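Local coordinates for protein putative peptidase (Bacteroides fragilis, PDB 5DYN) that acts as a cysteine protease of the clostripain (C11) family and probably activates the bacterium's secreted toxin by proteolytic cleavage, at residues Leu160-Tyr165 against Asn205-Gly210. Residues are numbered along the deposited sequence; the frame is centred on the assembly and turned at random.
Sequences LDRFIY and NQDAKG. With NA (sodium ion), chain I.
Asp161 and Arg162, in the first turn of helix 160-167, face Lys209 and Asp207 of the loop that follows strand 200-203, with the CA atoms of Asp161 and Lys209 6.6 Å apart and a type I beta turn running from Asn205 to Ala208. Four charged side chains form one salt-bridge network centred on Asp161 OD2. The salt bridge of Lys209 NZ to Asp161 OD2, at 2.8 Å, comes from above, 53° out of the carboxylate plane. Arg162 takes the same oxygen side-on with NE (3.0 Å from Asp161 OD2) and NH2, with that oxygen nearly in the guanidinium plane; bends at chi2 and chi3 fold its chain back to the neighbouring aspartate. Three donors thus grip one oxygen, while Asp161 OD1 accepts from Tyr174 OH of helix 172-182. In this C-terminal, clostripain-family part of the protein the network joins the helix to the loop, next to the small antiparallel pairing of strands 158-159 and 212-213. Asp159, just before the helix, ties both sides: its OD2 is hydrogen-bonded to Arg162 N and its OD1 to Lys209 N. A second bond from Lys209 NZ, 2.7 Å to the carbonyl Asp207 O, steadies the ammonium. From the helix side, Arg162 CD packs 3.4 Å from Asp207 CG. Arg162 NH1 makes a weak salt bridge of 3.5 Å to Asp207 OD2, the guanidinium and carboxylate planes standing 50° apart. Arg162 NH1 also sits 3.8 Å above the centre of the Tyr165 ring. The other carboxylate oxygen, Asp207 OD1, binds the sodium ion at 2.7 Å, together with Gly144 O.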
loop_
_atom_site.group_PDB
_atom_site.type_symbol
_atom_site.label_atom_id
_atom_site.label_comp_id
_atom_site.label_asym_id
_atom_site.label_seq_id
_atom_site.Cartn_x
_atom_site.Cartn_y
_atom_site.Cartn_z
ATOM N N LEU B 160 -12.625 2.858 7.721
ATOM C CA LEU B 160 -12.593 2.594 9.156
ATOM C C LEU B 160 -13.297 3.678 9.964
ATOM O O LEU B 160 -14.106 3.382 10.845
ATOM C CB LEU B 160 -11.147 2.445 9.636
ATOM C CG LEU B 160 -10.942 2.319 11.148
ATOM C CD1 LEU B 160 -11.565 1.038 11.669
ATOM C CD2 LEU B 160 -9.464 2.385 11.499
ATOM N N ASP B 161 -12.988 4.932 9.658
ATOM C CA ASP B 161 -13.553 6.054 10.395
ATOM C C ASP B 161 -15.075 6.114 10.287
ATOM O O ASP B 161 -15.764 6.314 11.287
ATOM C CB ASP B 161 -12.950 7.370 9.907
ATOM C CG ASP B 161 -13.650 8.579 10.492
ATOM O OD1 ASP B 161 -13.315 8.962 11.634
ATOM O OD2 ASP B 161 -14.536 9.143 9.811
ATOM N N ARG B 162 -15.597 5.938 9.079
ATOM C CA ARG B 162 -17.039 5.991 8.871
ATOM C C ARG B 162 -17.743 4.803 9.519
ATOM O O ARG B 162 -18.896 4.908 9.939
ATOM C CB ARG B 162 -17.363 6.052 7.377
ATOM C CG ARG B 162 -16.953 7.354 6.705
ATOM C CD ARG B 162 -17.774 8.532 7.213
ATOM N NE ARG B 162 -17.225 9.111 8.436
ATOM C CZ ARG B 162 -17.816 10.068 9.145
ATOM N NH1 ARG B 162 -18.983 10.563 8.757
ATOM N NH2 ARG B 162 -17.237 10.529 10.244
ATOM N N PHE B 163 -17.043 3.676 9.605
ATOM C CA PHE B 163 -17.587 2.494 10.263
ATOM C C PHE B 163 -17.711 2.700 11.775
ATOM O O PHE B 163 -18.732 2.351 12.374
ATOM C CB PHE B 163 -16.720 1.269 9.964
ATOM C CG PHE B 163 -17.067 0.064 10.793
ATOM C CD1 PHE B 163 -18.291 -0.568 10.644
ATOM C CD2 PHE B 163 -16.165 -0.440 11.717
ATOM C CE1 PHE B 163 -18.613 -1.678 11.407
ATOM C CE2 PHE B 163 -16.482 -1.552 12.484
ATOM C CZ PHE B 163 -17.708 -2.169 12.329
ATOM N N ILE B 164 -16.674 3.262 12.389
ATOM C CA ILE B 164 -16.713 3.550 13.820
ATOM C C ILE B 164 -17.780 4.607 14.089
ATOM O O ILE B 164 -18.495 4.543 15.090
ATOM C CB ILE B 164 -15.342 4.031 14.359
ATOM C CG1 ILE B 164 -14.266 2.974 14.110
ATOM C CG2 ILE B 164 -15.418 4.315 15.850
ATOM C CD1 ILE B 164 -14.523 1.662 14.824
ATOM N N TYR B 165 -17.892 5.566 13.176
ATOM C CA TYR B 165 -18.911 6.605 13.269
ATOM C C TYR B 165 -20.316 6.009 13.226
ATOM O O TYR B 165 -21.211 6.440 13.955
ATOM C CB TYR B 165 -18.739 7.621 12.139
ATOM C CG TYR B 165 -19.689 8.793 12.221
ATOM C CD1 TYR B 165 -19.342 9.940 12.922
ATOM C CD2 TYR B 165 -20.930 8.756 11.596
ATOM C CE1 TYR B 165 -20.203 11.015 13.000
ATOM C CE2 TYR B 165 -21.798 9.828 11.669
ATOM C CZ TYR B 165 -21.428 10.953 12.373
ATOM O OH TYR B 165 -22.284 12.024 12.449
ATOM N N ASN B 205 -16.697 8.962 -1.431
ATOM C CA ASN B 205 -17.391 9.757 -0.419
ATOM C C ASN B 205 -16.486 10.804 0.219
ATOM O O ASN B 205 -15.329 10.531 0.540
ATOM C CB ASN B 205 -17.980 8.850 0.661
ATOM C CG ASN B 205 -19.114 7.996 0.143
ATOM O OD1 ASN B 205 -19.484 8.084 -1.028
ATOM N ND2 ASN B 205 -19.668 7.154 1.009
ATOM N N GLN B 206 -17.027 12.005 0.390
ATOM C CA GLN B 206 -16.238 13.147 0.828
ATOM C C GLN B 206 -15.833 13.041 2.295
ATOM O O GLN B 206 -14.927 13.745 2.739
ATOM C CB GLN B 206 -17.012 14.446 0.587
ATOM C CG GLN B 206 -17.266 14.758 -0.890
ATOM C CD GLN B 206 -15.984 14.917 -1.697
ATOM O OE1 GLN B 206 -15.009 15.509 -1.228
ATOM N NE2 GLN B 206 -15.979 14.382 -2.915
ATOM N N ASP B 207 -16.497 12.161 3.042
ATOM C CA ASP B 207 -16.185 11.996 4.459
ATOM C C ASP B 207 -15.295 10.781 4.723
ATOM O O ASP B 207 -14.993 10.463 5.872
ATOM C CB ASP B 207 -17.472 11.892 5.286
ATOM C CG ASP B 207 -18.397 10.790 4.805
ATOM O OD1 ASP B 207 -17.988 9.987 3.941
ATOM O OD2 ASP B 207 -19.540 10.720 5.307
ATOM N N ALA B 208 -14.885 10.098 3.657
ATOM C CA ALA B 208 -13.920 9.012 3.787
ATOM C C ALA B 208 -12.574 9.588 4.226
ATOM O O ALA B 208 -12.244 10.728 3.896
ATOM C CB ALA B 208 -13.782 8.252 2.481
ATOM N N LYS B 209 -11.800 8.807 4.972
ATOM C CA LYS B 209 -10.554 9.313 5.533
ATOM C C LYS B 209 -9.323 8.624 4.947
ATOM O O LYS B 209 -8.194 9.036 5.215
ATOM C CB LYS B 209 -10.564 9.172 7.055
ATOM C CG LYS B 209 -11.746 9.855 7.740
ATOM C CD LYS B 209 -11.903 11.303 7.304
ATOM C CE LYS B 209 -12.859 12.058 8.222
ATOM N NZ LYS B 209 -14.209 11.430 8.277
ATOM N N GLY B 210 -9.539 7.577 4.156
ATOM C CA GLY B 210 -8.462 6.972 3.388
ATOM C C GLY B 210 -7.771 5.750 3.967
ATOM O O GLY B 210 -6.754 5.304 3.437
HETATM NA NA NA I . -18.893 7.455 3.694
#